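Local coordinates for uncharacterized protein PA0076 (Pseudomonas aeruginosa PAO1, PDB 2QNU) that is the type VI secretion system-associated protein TagF, probably taking part in that secretion pathway, though its molecular role is not established here, at residues B[196-200]-B[201-205]; B[205-208]-B[209-213]. One frame throughout, in Å; residues are numbered along the deposited sequence.

Contact 1 (B[196-200]-B[201-205]); sequences MRYQG and LPPAP
Y198 and P202 meet in a local proline-aromatic contact where the outermost strand of this chain's sheet, 194-199, runs out into the loop 200-205. The pyrrolidine of P202 lies over one face of the Y198 ring. Its CB sits 3.9 Å from the centroid of the Y198 ring and only 9° off the ring normal, which makes a CH-pi contact. CG of P202 lies nearest the CD1-CE1 side of the ring, 3.7 Å from CD1 of Y198. The two side chains cross at about a right angle. P203 adds a lesser touch from an oblique direction, with its CD 3.9 Å from CD2 of Y198. The tyrosine CG is anti to its own carbonyl carbon, and chi2 of 87° turns the ring so that its face meets P202. G200 lies at the bend with positive phi, at backbone angles that would jam a CB against the O of Q199.

On the strand, R197 and Q199 pair with each other. NH1 of R197 gives a hydrogen bond of 2.9 Å to OE1 of Q199, with an N-H...O angle of 166°. The acceptor lies in the guanidinium plane, but the donor stands above the amide carbonyl plane. NE of R197 is bonded to the backbone O of A176.

NE1 of W32, in helix 23-44, is hydrogen-bonded to O of P202. R197 pairs in an antiparallel ladder with a strand of the second subunit. The contact is thus a CH-pi proline-tyrosine packing at the point where the chain leaves its strand, where the antiparallel sheet runs on into the second subunit.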
loop_
_atom_site.group_PDB
_atom_site.type_symbol
_atom_site.label_atom_id
_atom_site.label_comp_id
_atom_site.label_asym_id
_atom_site.label_seq_id
_atom_site.Cartn_x
_atom_site.Cartn_y
_atom_site.Cartn_z
HETATM N N MSE B 196 9.790 -6.374 5.722
HETATM C CA MSE B 196 9.575 -7.446 4.745
HETATM C C MSE B 196 8.086 -7.659 4.498
HETATM O O MSE B 196 7.290 -7.609 5.437
HETATM C CB MSE B 196 10.142 -8.750 5.325
HETATM C CG MSE B 196 11.673 -8.696 5.646
HETATM SE SE MSE B 196 12.026 -10.349 6.791
HETATM C CE MSE B 196 12.358 -11.595 5.370
ATOM N N ARG B 197 7.701 -7.891 3.225
ATOM C CA ARG B 197 6.299 -8.208 2.860
ATOM C C ARG B 197 6.225 -9.469 2.043
ATOM O O ARG B 197 6.959 -9.591 1.060
ATOM C CB ARG B 197 5.737 -7.099 1.980
ATOM C CG ARG B 197 4.288 -7.303 1.549
ATOM C CD ARG B 197 3.809 -6.147 0.649
ATOM N NE ARG B 197 2.324 -6.097 0.461
ATOM C CZ ARG B 197 1.688 -6.995 -0.283
ATOM N NH1 ARG B 197 2.377 -7.953 -0.893
ATOM N NH2 ARG B 197 0.375 -6.960 -0.445
ATOM N N TYR B 198 5.396 -10.409 2.461
ATOM C CA TYR B 198 4.967 -11.503 1.627
ATOM C C TYR B 198 3.478 -11.352 1.258
ATOM O O TYR B 198 2.636 -10.896 2.060
ATOM C CB TYR B 198 5.204 -12.864 2.297
ATOM C CG TYR B 198 6.684 -13.209 2.479
ATOM C CD1 TYR B 198 7.378 -12.784 3.598
ATOM C CD2 TYR B 198 7.383 -13.968 1.524
ATOM C CE1 TYR B 198 8.769 -13.115 3.830
ATOM C CE2 TYR B 198 8.780 -14.287 1.712
ATOM C CZ TYR B 198 9.455 -13.863 2.858
ATOM O OH TYR B 198 10.790 -14.173 3.037
ATOM N N GLN B 199 3.194 -11.733 0.004
ATOM C CA GLN B 199 1.839 -11.995 -0.449
ATOM C C GLN B 199 1.419 -13.275 0.242
ATOM O O GLN B 199 1.934 -14.330 -0.051
ATOM C CB GLN B 199 1.824 -12.178 -1.988
ATOM C CG GLN B 199 0.464 -11.964 -2.603
ATOM C CD GLN B 199 -0.019 -10.510 -2.551
ATOM O OE1 GLN B 199 0.768 -9.559 -2.680
ATOM N NE2 GLN B 199 -1.346 -10.340 -2.403
ATOM N N GLY B 200 0.513 -13.218 1.176
ATOM C CA GLY B 200 0.239 -14.382 1.979
ATOM C C GLY B 200 1.259 -14.592 3.083
ATOM O O GLY B 200 2.006 -13.660 3.420
ATOM N N LEU B 201 1.266 -15.809 3.643
ATOM C CA LEU B 201 2.280 -16.226 4.638
ATOM C C LEU B 201 3.528 -16.530 3.905
ATOM O O LEU B 201 3.456 -16.984 2.773
ATOM C CB LEU B 201 1.879 -17.487 5.393
ATOM C CG LEU B 201 0.604 -17.375 6.240
ATOM C CD1 LEU B 201 0.142 -18.700 6.786
ATOM C CD2 LEU B 201 0.780 -16.373 7.296
ATOM N N PRO B 202 4.685 -16.309 4.568
ATOM C CA PRO B 202 5.937 -16.766 3.958
ATOM C C PRO B 202 5.849 -18.267 3.610
ATOM O O PRO B 202 5.387 -19.078 4.387
ATOM C CB PRO B 202 6.980 -16.469 5.016
ATOM C CG PRO B 202 6.320 -15.436 5.921
ATOM C CD PRO B 202 4.878 -15.640 5.868
ATOM N N PRO B 203 6.217 -18.613 2.387
ATOM C CA PRO B 203 6.335 -20.038 2.083
ATOM C C PRO B 203 7.410 -20.696 2.968
ATOM O O PRO B 203 8.398 -20.033 3.352
ATOM C CB PRO B 203 6.725 -20.081 0.611
ATOM C CG PRO B 203 7.164 -18.787 0.267
ATOM C CD PRO B 203 6.563 -17.753 1.246
ATOM N N ALA B 204 7.211 -21.971 3.270
ATOM C CA ALA B 204 8.104 -22.698 4.183
ATOM C C ALA B 204 9.582 -22.549 3.774
ATOM O O ALA B 204 10.397 -22.255 4.605
ATOM C CB ALA B 204 7.714 -24.122 4.296
ATOM N N PRO B 205 9.912 -22.718 2.487
ATOM C CA PRO B 205 11.326 -22.517 2.102
ATOM C C PRO B 205 11.824 -21.100 2.254
ATOM O O PRO B 205 13.001 -20.862 2.045
ATOM C CB PRO B 205 11.364 -22.942 0.629
ATOM C CG PRO B 205 10.071 -23.797 0.434
ATOM C CD PRO B 205 9.084 -23.169 1.342
#

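Contact 2 (B[205-208]-B[209-213]); sequences PAFG and RFLTG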
loop_
_atom_site.group_PDB
_atom_site.type_symbol
_atom_site.label_atom_id
_atom_site.label_comp_id
_atom_site.label_asym_id
_atom_site.label_seq_id
_atom_site.Cartn_x
_atom_site.Cartn_y
_atom_site.Cartn_z
ATOM N N PRO B 205 9.912 -22.718 2.487
ATOM C CA PRO B 205 11.326 -22.517 2.102
ATOM C C PRO B 205 11.824 -21.100 2.254
ATOM O O PRO B 205 13.001 -20.862 2.045
ATOM C CB PRO B 205 11.364 -22.942 0.629
ATOM C CG PRO B 205 10.071 -23.797 0.434
ATOM C CD PRO B 205 9.084 -23.169 1.342
ATOM N N ALA B 206 10.941 -20.163 2.539
ATOM C CA ALA B 206 11.332 -18.764 2.851
ATOM C C ALA B 206 11.587 -18.505 4.331
ATOM O O ALA B 206 12.193 -17.471 4.698
ATOM C CB ALA B 206 10.270 -17.763 2.344
ATOM N N PHE B 207 11.113 -19.417 5.184
ATOM C CA PHE B 207 11.396 -19.312 6.642
ATOM C C PHE B 207 12.851 -18.951 7.044
ATOM O O PHE B 207 13.094 -18.000 7.842
ATOM C CB PHE B 207 10.988 -20.568 7.378
ATOM C CG PHE B 207 10.820 -20.343 8.874
ATOM C CD1 PHE B 207 9.654 -19.762 9.385
ATOM C CD2 PHE B 207 11.832 -20.678 9.755
ATOM C CE1 PHE B 207 9.505 -19.582 10.732
ATOM C CE2 PHE B 207 11.689 -20.469 11.103
ATOM C CZ PHE B 207 10.530 -19.915 11.600
ATOM N N GLY B 208 13.793 -19.704 6.480
ATOM C CA GLY B 208 15.193 -19.408 6.573
ATOM C C GLY B 208 15.667 -17.961 6.502
ATOM O O GLY B 208 16.648 -17.612 7.186
ATOM N N ARG B 209 15.023 -17.130 5.681
ATOM C CA ARG B 209 15.422 -15.747 5.481
ATOM C C ARG B 209 15.210 -14.950 6.766
ATOM O O ARG B 209 15.949 -14.010 7.018
ATOM C CB ARG B 209 14.665 -15.072 4.280
ATOM C CG ARG B 209 15.228 -15.554 2.904
ATOM C CD ARG B 209 14.356 -16.448 1.944
ATOM N NE ARG B 209 13.413 -15.633 1.229
ATOM C CZ ARG B 209 12.613 -15.962 0.198
ATOM N NH1 ARG B 209 12.616 -17.134 -0.450
ATOM N NH2 ARG B 209 11.779 -15.022 -0.205
ATOM N N PHE B 210 14.252 -15.362 7.583
ATOM C CA PHE B 210 14.089 -14.746 8.927
ATOM C C PHE B 210 15.295 -15.029 9.853
ATOM O O PHE B 210 15.415 -14.382 10.904
ATOM C CB PHE B 210 12.885 -15.314 9.662
ATOM C CG PHE B 210 11.564 -14.906 9.089
ATOM C CD1 PHE B 210 11.201 -13.567 9.019
ATOM C CD2 PHE B 210 10.665 -15.880 8.645
ATOM C CE1 PHE B 210 9.931 -13.197 8.507
ATOM C CE2 PHE B 210 9.399 -15.519 8.102
ATOM C CZ PHE B 210 9.063 -14.182 8.014
ATOM N N LEU B 211 16.089 -16.053 9.519
ATOM C CA LEU B 211 17.243 -16.477 10.369
ATOM C C LEU B 211 18.539 -15.988 9.781
ATOM O O LEU B 211 19.429 -15.671 10.522
ATOM C CB LEU B 211 17.296 -17.980 10.653
ATOM C CG LEU B 211 15.982 -18.752 10.864
ATOM C CD1 LEU B 211 16.192 -20.269 10.901
ATOM C CD2 LEU B 211 15.215 -18.320 12.064
ATOM N N THR B 212 18.645 -15.868 8.459
ATOM C CA THR B 212 19.895 -15.526 7.883
ATOM C C THR B 212 19.899 -14.239 7.117
ATOM O O THR B 212 20.975 -13.714 6.832
ATOM C CB THR B 212 20.367 -16.636 6.925
ATOM O OG1 THR B 212 19.571 -16.614 5.740
ATOM C CG2 THR B 212 20.239 -17.962 7.584
ATOM N N GLY B 213 18.726 -13.722 6.767
ATOM C CA GLY B 213 18.651 -12.607 5.820
ATOM C C GLY B 213 19.217 -12.893 4.425
ATOM O O GLY B 213 19.392 -11.990 3.618
#
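The backbone from A206 to G213 runs through i to i+3 turns at A206 and F207 into the short helix 209-212, with O of A206 accepting from N of R209 at 3.0 Å and O of F207 accepting from N of F210 at 2.9 Å. O of G208 is gripped twice, by N of L211 (i+3) and by N of T212 (i+4). G213 leaves the helix with positive phi, and its N still bonds to O of R209.

The side chains split over two sides. The bends at chi2 and chi3 bring the R209 guanidinium back over the methyl of A206, one face against it; CB of A206 is 3.7 Å from CZ of R209. NH2 of R209 bonds to OD1 of N156 of the second subunit. F207 and F210 form an offset edge-to-face pair, with the edge of F210 toward the face of F207. Their centroids are 5.8 Å apart and the planes meet at 72°. F207 CG is anti to its backbone N (chi1 -161°), which swings the ring back toward F210 and L211. F210 also packs on W58 and W183 within the fold. OG1 of T212 bonds to N of E214, and makes only a weak bond, 3.4 Å long, to O of G208.

Overall arrangement
Contacts 1 and 2 follow each other from strand 194-199 to helix 209-212 and share P205. Both are partly buried: Y198, P202, A206, F207, F210 and L211 are buried, Q199, P205 and G213 exposed. Contact 1 lies nearer the chain centre, about 11 Å between centres against about 14 Å. They touch, their centres about 10 Å apart: P202 and the SE of selenomethionine M196 pack on F210, and Y198 on A206 and R209. Both border helix 23-44 and the second subunit. In 196-200 with 201-205 no hydrogen bond joins the segments, and prolines pack on a tyrosine. In 205-208 with 209-213 backbone hydrogen bonds set the turn, and a phenylalanine pair lies on its buried side.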